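PDB 5IB9: aminopeptidase from Aneurinibacillus sp. AM-1, which probably acts as a zinc-dependent metalloexopeptidase of the M28 family, an aminopeptidase removing residues from the N-termini of peptides. Local coordinates for residues 309-321 with 338-352. Numbering follows the deposited sequence.
Sequences GDLIMYTIDGKKN and LPYGQEGRSDHESFH. With BES (2-(3-amino-2-hydroxy-4-phenyl-butyrylamino)-4-methyl-pentanoic acid), chain H.
Parallel strands 310-315 and 340-342, the two strands of a beta-alpha-beta unit in the M28 peptidase domain, pair from Met-313/Tyr-340 to Thr-315/Gln-342, and the chain then runs on to the inhibitor site. Met-313 N donates to Pro-339 O (3.0 Å), Gly-341 N to Met-313 O, Thr-315 N to Gly-341 O and Glu-343 N to Thr-315 O. Gly-341 suits its place because a CB would press on the Tyr-314 ring, whose edge meets this backbone. Glu-343 CB makes a CH-pi contact 3.7 Å from the centroid of the Tyr-314 ring, over the face opposite Ile-312 CG2. Gln-342 is extended, its CG turned away from the backbone N (chi1 -177°), which carries the amide along the turn 315-318, where NE2 donates to Ile-316 O at 3.0 Å, the acceptor lying in the amide plane. Branching suits Ile-316: CB makes a CH-pi contact centrally over the His-352 ring, 3.6 Å from its centroid, while CD1 reaches Gly-344 CA and His-348 NE2. That same NE2 donates within the ring plane to Glu-343 O (3.0 Å), tying helix 348-352 to the residue just after strand 340-342. The long Lys-320 chain supplies a methylene, CG, for a CH-pi contact over one face of the Tyr-340 ring. Beyond the strand, Arg-345 NE (2.7 Å) and NH2 (2.9 Å) both donate to BES O4, Arg-345 O accepts from BES N1, and BES C8 lies over one guanidinium face. With an alanine here, the inhibitor carboxylate is likely to lose both N-H donors and its phenyl ring the guanidinium beside it. Strand 358-364 pairs antiparallel with the other edge of 310-315, Met-313 and Thr-315 touch Thr-324 of helix 322-334, and Phe-351 packs on helix 277-283.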
ATOM      1  N   GLY A 309     -27.785  10.200 -19.203  1.00 19.76           N
ATOM      2  CA  GLY A 309     -29.082   9.625 -18.973  1.00 21.04           C
ATOM      3  C   GLY A 309     -29.650   9.533 -17.587  1.00 19.47           C
ATOM      4  O   GLY A 309     -29.463  10.472 -16.787  1.00 21.44           O
ATOM      5  N   ASP A 310     -30.446   8.483 -17.352  1.00 18.92           N
ATOM      6  CA  ASP A 310     -31.189   8.437 -16.091  1.00 19.19           C
ATOM      7  C   ASP A 310     -30.209   7.876 -15.019  1.00 15.72           C
ATOM      8  O   ASP A 310     -29.272   7.196 -15.332  1.00 15.27           O
ATOM      9  CB  ASP A 310     -32.365   7.442 -16.127  1.00 21.30           C
ATOM     10  CG  ASP A 310     -33.393   7.743 -17.246  1.00 29.79           C
ATOM     11  OD1 ASP A 310     -33.931   6.755 -17.831  1.00 37.42           O
ATOM     12  OD2 ASP A 310     -33.649   8.934 -17.489  1.00 29.33           O
ATOM     13  N   LEU A 311     -30.554   8.135 -13.782  1.00 13.37           N
ATOM     14  CA  LEU A 311     -29.745   7.593 -12.653  1.00 13.60           C
ATOM     15  C   LEU A 311     -29.771   6.045 -12.646  1.00 11.79           C
ATOM     16  O   LEU A 311     -30.857   5.446 -12.853  1.00 13.78           O
ATOM     17  CB  LEU A 311     -30.339   8.207 -11.357  1.00 13.70           C
ATOM     18  CG  LEU A 311     -29.472   8.053 -10.109  1.00 11.47           C
ATOM     19  CD1 LEU A 311     -28.162   8.693 -10.276  1.00 12.28           C
ATOM     20  CD2 LEU A 311     -30.335   8.561  -8.940  1.00 14.97           C
ATOM     21  N   ILE A 312     -28.659   5.422 -12.273  1.00 10.03           N
ATOM     22  CA  ILE A 312     -28.642   3.989 -12.078  1.00 14.53           C
ATOM     23  C   ILE A 312     -27.724   3.718 -10.898  1.00 12.86           C
ATOM     24  O   ILE A 312     -26.833   4.544 -10.584  1.00 12.27           O
ATOM     25  CB  ILE A 312     -28.164   3.261 -13.360  1.00 13.85           C
ATOM     26  CG1 ILE A 312     -28.236   1.711 -13.215  1.00 16.35           C
ATOM     27  CG2 ILE A 312     -26.807   3.724 -13.740  1.00 16.80           C
ATOM     28  CD1 ILE A 312     -28.335   1.062 -14.605  1.00 18.31           C
ATOM     29  N   MET A 313     -27.888   2.551 -10.295  1.00 12.12           N
ATOM     30  CA  MET A 313     -26.919   2.153  -9.239  1.00 11.74           C
ATOM     31  C   MET A 313     -26.096   0.993  -9.768  1.00 13.56           C
ATOM     32  O   MET A 313     -26.672   0.014 -10.168  1.00 16.30           O
ATOM     33  CB  MET A 313     -27.683   1.629  -8.066  1.00 11.37           C
ATOM     34  CG  MET A 313     -28.627   2.649  -7.478  1.00 11.20           C
ATOM     35  SD  MET A 313     -29.622   2.103  -6.068  1.00 13.28           S
ATOM     36  CE  MET A 313     -30.698   0.856  -6.871  1.00 15.72           C
ATOM     37  N   TYR A 314     -24.762   1.043  -9.687  1.00 10.91           N
ATOM     38  CA  TYR A 314     -23.957  -0.060 -10.171  1.00 12.25           C
ATOM     39  C   TYR A 314     -23.247  -0.742  -9.011  1.00 12.10           C
ATOM     40  O   TYR A 314     -22.671  -0.113  -8.117  1.00 13.32           O
ATOM     41  CB  TYR A 314     -22.877   0.447 -11.099  1.00 13.67           C
ATOM     42  CG  TYR A 314     -23.328   0.760 -12.518  1.00 14.27           C
ATOM     43  CD1 TYR A 314     -24.098  -0.122 -13.235  1.00 12.30           C
ATOM     44  CD2 TYR A 314     -22.993   1.966 -13.074  1.00 15.16           C
ATOM     45  CE1 TYR A 314     -24.519   0.229 -14.572  1.00 19.16           C
ATOM     46  CE2 TYR A 314     -23.413   2.337 -14.436  1.00 17.36           C
ATOM     47  CZ  TYR A 314     -24.125   1.421 -15.134  1.00 18.25           C
ATOM     48  OH  TYR A 314     -24.584   1.740 -16.421  1.00 20.10           O
ATOM     49  N   THR A 315     -23.250  -2.089  -9.024  1.00 12.98           N
ATOM     50  CA  THR A 315     -22.514  -2.829  -8.072  1.00 11.54           C
ATOM     51  C   THR A 315     -21.424  -3.670  -8.806  1.00 11.80           C
ATOM     52  O   THR A 315     -21.593  -3.994 -10.019  1.00 12.81           O
ATOM     53  CB  THR A 315     -23.354  -3.755  -7.167  1.00 12.17           C
ATOM     54  OG1 THR A 315     -23.920  -4.749  -8.049  1.00 13.51           O
ATOM     55  CG2 THR A 315     -24.491  -2.949  -6.523  1.00 14.49           C
ATOM     56  N   ILE A 316     -20.381  -4.048  -8.099  1.00 13.29           N
ATOM     57  CA  ILE A 316     -19.244  -4.761  -8.778  1.00 13.71           C
ATOM     58  C   ILE A 316     -19.684  -6.118  -9.292  1.00 14.84           C
ATOM     59  O   ILE A 316     -19.208  -6.447 -10.405  1.00 17.65           O
ATOM     60  CB  ILE A 316     -18.111  -4.948  -7.721  1.00 13.52           C
ATOM     61  CG1 ILE A 316     -17.569  -3.567  -7.240  1.00 18.05           C
ATOM     62  CG2 ILE A 316     -16.971  -5.818  -8.264  1.00 13.55           C
ATOM     63  CD1 ILE A 316     -17.199  -2.574  -8.314  1.00 16.82           C
ATOM     64  N   ASP A 317     -20.486  -6.837  -8.479  1.00 15.79           N
ATOM     65  CA  ASP A 317     -20.943  -8.175  -8.866  1.00 17.24           C
ATOM     66  C   ASP A 317     -22.294  -8.173  -9.557  1.00 19.52           C
ATOM     67  O   ASP A 317     -22.822  -9.256  -9.813  1.00 19.76           O
ATOM     68  CB  ASP A 317     -20.891  -9.098  -7.647  1.00 19.44           C
ATOM     69  CG  ASP A 317     -21.599  -8.532  -6.447  1.00 22.71           C
ATOM     70  OD1 ASP A 317     -21.435  -9.138  -5.334  1.00 27.28           O
ATOM     71  OD2 ASP A 317     -22.335  -7.498  -6.572  1.00 20.46           O
ATOM     72  N   GLY A 318     -22.896  -7.019  -9.863  1.00 17.65           N
ATOM     73  CA  GLY A 318     -24.269  -7.016 -10.430  1.00 18.75           C
ATOM     74  C   GLY A 318     -25.346  -7.624  -9.547  1.00 19.76           C
ATOM     75  O   GLY A 318     -26.433  -7.943 -10.058  1.00 21.59           O
ATOM     76  N   LYS A 319     -25.098  -7.698  -8.233  1.00 17.99           N
ATOM     77  CA  LYS A 319     -26.073  -8.207  -7.289  1.00 19.02           C
ATOM     78  C   LYS A 319     -26.566  -7.017  -6.495  1.00 19.05           C
ATOM     79  O   LYS A 319     -25.803  -6.010  -6.327  1.00 18.34           O
ATOM     80  CB  LYS A 319     -25.463  -9.179  -6.320  1.00 20.38           C
ATOM     81  CG  LYS A 319     -25.046 -10.497  -6.999  1.00 27.08           C
ATOM     82  CD  LYS A 319     -24.949 -11.579  -5.921  1.00 35.91           C
ATOM     83  CE  LYS A 319     -23.655 -11.529  -5.116  1.00 42.21           C
ATOM     84  NZ  LYS A 319     -22.597 -12.482  -5.661  1.00 46.29           N
ATOM     85  N   LYS A 320     -27.791  -7.173  -6.042  1.00 14.23           N
ATOM     86  CA  LYS A 320     -28.347  -6.206  -5.050  1.00 15.48           C
ATOM     87  C   LYS A 320     -27.646  -6.249  -3.701  1.00 15.53           C
ATOM     88  O   LYS A 320     -27.194  -7.330  -3.261  1.00 15.79           O
ATOM     89  CB  LYS A 320     -29.827  -6.452  -4.783  1.00 15.96           C
ATOM     90  CG  LYS A 320     -30.659  -6.334  -6.020  1.00 16.40           C
ATOM     91  CD  LYS A 320     -32.128  -6.605  -5.618  1.00 16.21           C
ATOM     92  CE  LYS A 320     -33.013  -6.211  -6.842  1.00 18.25           C
ATOM     93  NZ  LYS A 320     -34.261  -7.017  -6.694  1.00 24.04           N
ATOM     94  N   ASN A 321     -27.560  -5.113  -2.997  1.00 12.64           N
ATOM     95  CA  ASN A 321     -27.033  -5.156  -1.633  1.00 14.13           C
ATOM     96  C   ASN A 321     -27.718  -4.107  -0.794  1.00 13.76           C
ATOM     97  O   ASN A 321     -28.690  -3.493  -1.260  1.00 11.79           O
ATOM     98  CB  ASN A 321     -25.511  -5.000  -1.586  1.00 13.27           C
ATOM     99  CG  ASN A 321     -25.040  -3.717  -2.246  1.00 12.67           C
ATOM    100  OD1 ASN A 321     -25.649  -2.686  -2.008  1.00 12.46           O
ATOM    101  ND2 ASN A 321     -23.966  -3.770  -3.079  1.00 11.79           N
ATOM    102  N   LEU A 338     -35.741   2.924  -9.627  1.00 14.38           N
ATOM    103  CA  LEU A 338     -34.300   3.067  -9.813  1.00 13.15           C
ATOM    104  C   LEU A 338     -33.656   1.752 -10.079  1.00 13.53           C
ATOM    105  O   LEU A 338     -33.520   0.939  -9.195  1.00 14.56           O
ATOM    106  CB  LEU A 338     -33.660   3.768  -8.564  1.00 13.91           C
ATOM    107  CG  LEU A 338     -32.155   4.035  -8.601  1.00 14.06           C
ATOM    108  CD1 LEU A 338     -31.905   4.904  -9.798  1.00 17.33           C
ATOM    109  CD2 LEU A 338     -31.769   4.867  -7.311  1.00 14.48           C
ATOM    110  N   PRO A 339     -33.205   1.554 -11.288  1.00 13.04           N
ATOM    111  CA  PRO A 339     -32.602   0.296 -11.647  1.00 13.44           C
ATOM    112  C   PRO A 339     -31.181   0.090 -11.077  1.00 14.61           C
ATOM    113  O   PRO A 339     -30.496   1.063 -10.623  1.00 12.94           O
ATOM    114  CB  PRO A 339     -32.496   0.377 -13.168  1.00 16.79           C
ATOM    115  CG  PRO A 339     -33.319   1.382 -13.608  1.00 18.83           C
ATOM    116  CD  PRO A 339     -33.245   2.453 -12.429  1.00 15.14           C
ATOM    117  N   TYR A 340     -30.708  -1.147 -11.070  1.00 14.98           N
ATOM    118  CA  TYR A 340     -29.287  -1.369 -10.770  1.00 14.62           C
ATOM    119  C   TYR A 340     -28.608  -2.074 -11.940  1.00 14.75           C
ATOM    120  O   TYR A 340     -29.311  -2.677 -12.792  1.00 16.94           O
ATOM    121  CB  TYR A 340     -29.080  -2.160  -9.447  1.00 14.96           C
ATOM    122  CG  TYR A 340     -29.533  -3.625  -9.518  1.00 13.84           C
ATOM    123  CD1 TYR A 340     -28.575  -4.634  -9.391  1.00 20.01           C
ATOM    124  CD2 TYR A 340     -30.885  -3.921  -9.652  1.00 16.11           C
ATOM    125  CE1 TYR A 340     -29.004  -6.022  -9.430  1.00 19.41           C
ATOM    126  CE2 TYR A 340     -31.321  -5.317  -9.712  1.00 18.80           C
ATOM    127  CZ  TYR A 340     -30.363  -6.281  -9.608  1.00 23.42           C
ATOM    128  OH  TYR A 340     -30.700  -7.627  -9.635  1.00 24.71           O
ATOM    129  N   GLY A 341     -27.285  -2.149 -11.925  1.00 15.05           N
ATOM    130  CA  GLY A 341     -26.563  -2.939 -12.901  1.00 15.55           C
ATOM    131  C   GLY A 341     -25.199  -3.342 -12.358  1.00 15.88           C
ATOM    132  O   GLY A 341     -24.890  -3.135 -11.187  1.00 15.04           O
ATOM    133  N   GLN A 342     -24.320  -3.824 -13.275  1.00 16.46           N
ATOM    134  CA  GLN A 342     -22.989  -4.270 -12.893  1.00 16.33           C
ATOM    135  C   GLN A 342     -21.982  -3.337 -13.485  1.00 17.17           C
ATOM    136  O   GLN A 342     -21.901  -3.228 -14.711  1.00 18.31           O
ATOM    137  CB  GLN A 342     -22.728  -5.688 -13.483  1.00 18.87           C
ATOM    138  CG  GLN A 342     -21.367  -6.182 -13.030  1.00 17.38           C
ATOM    139  CD  GLN A 342     -21.180  -7.686 -13.239  1.00 27.82           C
ATOM    140  OE1 GLN A 342     -21.861  -8.269 -14.075  1.00 34.11           O
ATOM    141  NE2 GLN A 342     -20.268  -8.301 -12.519  1.00 27.56           N
ATOM    142  N   GLU A 343     -21.176  -2.651 -12.645  1.00 15.10           N
ATOM    143  CA  GLU A 343     -20.072  -1.927 -13.161  1.00 15.77           C
ATOM    144  C   GLU A 343     -19.143  -1.584 -11.989  1.00 14.48           C
ATOM    145  O   GLU A 343     -19.597  -1.365 -10.848  1.00 14.93           O
ATOM    146  CB  GLU A 343     -20.519  -0.637 -13.865  1.00 16.89           C
ATOM    147  CG  GLU A 343     -19.423   0.138 -14.470  1.00 17.46           C
ATOM    148  CD  GLU A 343     -18.616  -0.623 -15.535  1.00 28.23           C
ATOM    149  OE1 GLU A 343     -18.957  -0.374 -16.733  1.00 32.35           O
ATOM    150  OE2 GLU A 343     -17.676  -1.406 -15.164  1.00 27.09           O
ATOM    151  N   GLY A 344     -17.878  -1.505 -12.324  1.00 14.50           N
ATOM    152  CA  GLY A 344     -16.786  -1.107 -11.415  1.00 15.05           C
ATOM    153  C   GLY A 344     -16.366   0.331 -11.802  1.00 14.83           C
ATOM    154  O   GLY A 344     -17.217   1.207 -12.039  1.00 16.79           O
ATOM    155  N   ARG A 345     -15.069   0.551 -11.910  1.00 16.57           N
ATOM    156  CA  ARG A 345     -14.475   1.752 -12.503  1.00 18.28           C
ATOM    157  C   ARG A 345     -14.607   2.991 -11.618  1.00 15.95           C
ATOM    158  O   ARG A 345     -14.554   4.143 -12.136  1.00 18.99           O
ATOM    159  CB  ARG A 345     -15.042   2.119 -13.916  1.00 19.84           C
ATOM    160  CG  ARG A 345     -14.934   0.985 -14.955  1.00 24.91           C
ATOM    161  CD  ARG A 345     -15.827   1.296 -16.239  1.00 30.46           C
ATOM    162  NE  ARG A 345     -15.404   2.514 -16.931  1.00 30.57           N
ATOM    163  CZ  ARG A 345     -15.982   3.007 -18.023  1.00 38.99           C
ATOM    164  NH1 ARG A 345     -16.994   2.360 -18.597  1.00 39.81           N
ATOM    165  NH2 ARG A 345     -15.531   4.137 -18.558  1.00 37.35           N
ATOM    166  N   SER A 346     -14.909   2.789 -10.312  1.00 13.70           N
ATOM    167  CA  SER A 346     -14.964   4.002  -9.380  1.00 11.96           C
ATOM    168  C   SER A 346     -14.691   3.445  -7.985  1.00 10.85           C
ATOM    169  O   SER A 346     -14.469   2.275  -7.801  1.00 11.53           O
ATOM    170  CB  SER A 346     -16.288   4.759  -9.499  1.00 13.07           C
ATOM    171  OG  SER A 346     -16.154   6.049  -8.916  1.00 11.77           O
ATOM    172  N   ASP A 347     -14.653   4.350  -7.027  1.00 11.24           N
ATOM    173  CA  ASP A 347     -14.158   4.031  -5.666  1.00 10.93           C
ATOM    174  C   ASP A 347     -15.011   3.027  -4.886  1.00 10.55           C
ATOM    175  O   ASP A 347     -14.454   2.432  -3.950  1.00 10.48           O
ATOM    176  CB  ASP A 347     -14.017   5.331  -4.853  1.00 10.56           C
ATOM    177  CG  ASP A 347     -12.997   6.288  -5.493  1.00 11.89           C
ATOM    178  OD1 ASP A 347     -11.825   5.883  -5.650  1.00 10.82           O
ATOM    179  OD2 ASP A 347     -13.446   7.411  -5.881  1.00 11.22           O
ATOM    180  N   HIS A 348     -16.230   2.724  -5.339  1.00 10.53           N
ATOM    181  CA  HIS A 348     -16.996   1.657  -4.659  1.00  9.73           C
ATOM    182  C   HIS A 348     -16.267   0.327  -4.754  1.00 11.10           C
ATOM    183  O   HIS A 348     -16.434  -0.512  -3.865  1.00 12.20           O
ATOM    184  CB  HIS A 348     -18.417   1.550  -5.172  1.00 11.07           C
ATOM    185  CG  HIS A 348     -18.493   1.276  -6.645  1.00 11.70           C
ATOM    186  ND1 HIS A 348     -17.865   2.056  -7.615  1.00 12.44           N
ATOM    187  CD2 HIS A 348     -19.189   0.313  -7.283  1.00 13.34           C
ATOM    188  CE1 HIS A 348     -18.147   1.512  -8.816  1.00 14.48           C
ATOM    189  NE2 HIS A 348     -18.974   0.477  -8.629  1.00 11.14           N
ATOM    190  N   GLU A 349     -15.453   0.119  -5.791  1.00 11.73           N
ATOM    191  CA  GLU A 349     -14.678  -1.145  -5.921  1.00 13.18           C
ATOM    192  C   GLU A 349     -13.729  -1.363  -4.767  1.00 13.36           C
ATOM    193  O   GLU A 349     -13.415  -2.510  -4.438  1.00 11.92           O
ATOM    194  CB  GLU A 349     -13.893  -1.057  -7.196  1.00 15.99           C
ATOM    195  CG  GLU A 349     -13.331  -2.438  -7.666  1.00 21.02           C
ATOM    196  CD  GLU A 349     -12.858  -2.321  -9.124  1.00 30.04           C
ATOM    197  OE1 GLU A 349     -13.610  -1.889 -10.050  1.00 38.14           O
ATOM    198  OE2 GLU A 349     -11.716  -2.632  -9.340  1.00 29.62           O
ATOM    199  N   SER A 350     -13.273  -0.287  -4.137  1.00 11.82           N
ATOM    200  CA  SER A 350     -12.357  -0.449  -2.987  1.00 11.06           C
ATOM    201  C   SER A 350     -12.977  -0.960  -1.723  1.00 11.44           C
ATOM    202  O   SER A 350     -12.300  -1.566  -0.886  1.00 13.44           O
ATOM    203  CB  SER A 350     -11.668   0.915  -2.787  1.00 10.42           C
ATOM    204  OG  SER A 350     -10.969   1.288  -4.005  1.00 13.34           O
ATOM    205  N   PHE A 351     -14.269  -0.666  -1.635  1.00 11.80           N
ATOM    206  CA  PHE A 351     -15.045  -1.102  -0.435  1.00 10.34           C
ATOM    207  C   PHE A 351     -15.664  -2.451  -0.738  1.00 12.06           C
ATOM    208  O   PHE A 351     -15.697  -3.278   0.183  1.00 12.47           O
ATOM    209  CB  PHE A 351     -16.032   0.016  -0.033  1.00 10.75           C
ATOM    210  CG  PHE A 351     -15.307   1.259   0.306  1.00 10.33           C
ATOM    211  CD1 PHE A 351     -14.698   1.390   1.567  1.00 12.87           C
ATOM    212  CD2 PHE A 351     -15.007   2.225  -0.666  1.00 11.69           C
ATOM    213  CE1 PHE A 351     -13.864   2.499   1.867  1.00 15.16           C
ATOM    214  CE2 PHE A 351     -14.210   3.340  -0.366  1.00 11.44           C
ATOM    215  CZ  PHE A 351     -13.636   3.469   0.925  1.00 13.16           C
ATOM    216  N   HIS A 352     -16.197  -2.698  -1.925  1.00 11.71           N
ATOM    217  CA  HIS A 352     -16.636  -4.046  -2.258  1.00 13.84           C
ATOM    218  C   HIS A 352     -15.500  -5.062  -1.992  1.00 14.33           C
ATOM    219  O   HIS A 352     -15.791  -6.180  -1.490  1.00 15.28           O
ATOM    220  CB  HIS A 352     -17.072  -4.039  -3.690  1.00 13.47           C
ATOM    221  CG  HIS A 352     -17.467  -5.386  -4.143  1.00 17.47           C
ATOM    222  ND1 HIS A 352     -18.760  -5.837  -4.002  1.00 22.60           N
ATOM    223  CD2 HIS A 352     -16.756  -6.355  -4.759  1.00 18.94           C
ATOM    224  CE1 HIS A 352     -18.832  -7.069  -4.497  1.00 22.12           C
ATOM    225  NE2 HIS A 352     -17.620  -7.435  -4.876  1.00 22.76           N
TER
HETATM  226  N2  BES H1007     -16.411   8.066 -13.487  1.00 29.66           N
HETATM  227  C1  BES H1007     -15.435   7.181 -14.123  1.00 27.97           C
HETATM  228  C6  BES H1007     -16.033   5.778 -14.186  1.00 33.25           C
HETATM  229  C7  BES H1007     -17.195   5.526 -15.141  1.00 35.98           C
HETATM  230  C8  BES H1007     -17.274   6.111 -16.430  1.00 34.28           C
HETATM  231  C12 BES H1007     -18.207   4.637 -14.719  1.00 37.64           C
HETATM  232  C9  BES H1007     -18.363   5.797 -17.271  1.00 36.77           C
HETATM  233  C11 BES H1007     -19.308   4.326 -15.566  1.00 37.15           C
HETATM  234  C10 BES H1007     -19.376   4.919 -16.836  1.00 38.14           C
HETATM  235  C2  BES H1007     -14.122   7.195 -13.331  1.00 30.12           C
HETATM  236  O2  BES H1007     -13.938   8.594 -13.124  1.00 16.18           O
HETATM  237  C3  BES H1007     -13.087   6.665 -14.264  1.00 31.36           C
HETATM  238  O3  BES H1007     -12.822   7.328 -15.260  1.00 33.29           O
HETATM  239  N1  BES H1007     -12.601   5.498 -14.012  1.00 31.73           N
HETATM  240  C4  BES H1007     -11.644   4.905 -14.950  1.00 32.45           C
HETATM  241  C13 BES H1007     -11.310   3.568 -14.311  1.00 32.18           C
HETATM  242  C14 BES H1007     -10.617   3.673 -12.948  1.00 36.21           C
HETATM  243  C15 BES H1007     -10.275   2.233 -12.590  1.00 33.67           C
HETATM  244  C16 BES H1007      -9.398   4.597 -12.913  1.00 31.23           C
HETATM  245  C5  BES H1007     -12.257   4.543 -16.298  1.00 38.43           C
HETATM  246  O1  BES H1007     -11.486   4.340 -17.281  1.00 42.14           O
HETATM  247  O4  BES H1007     -13.485   4.426 -16.458  1.00 34.51           O
HETATM  248  O   HOH W   1     -18.157 -10.013  -5.345  1.00 39.24           O
HETATM  249  O   HOH W   2     -29.219  -9.735  -9.131  1.00 36.23           O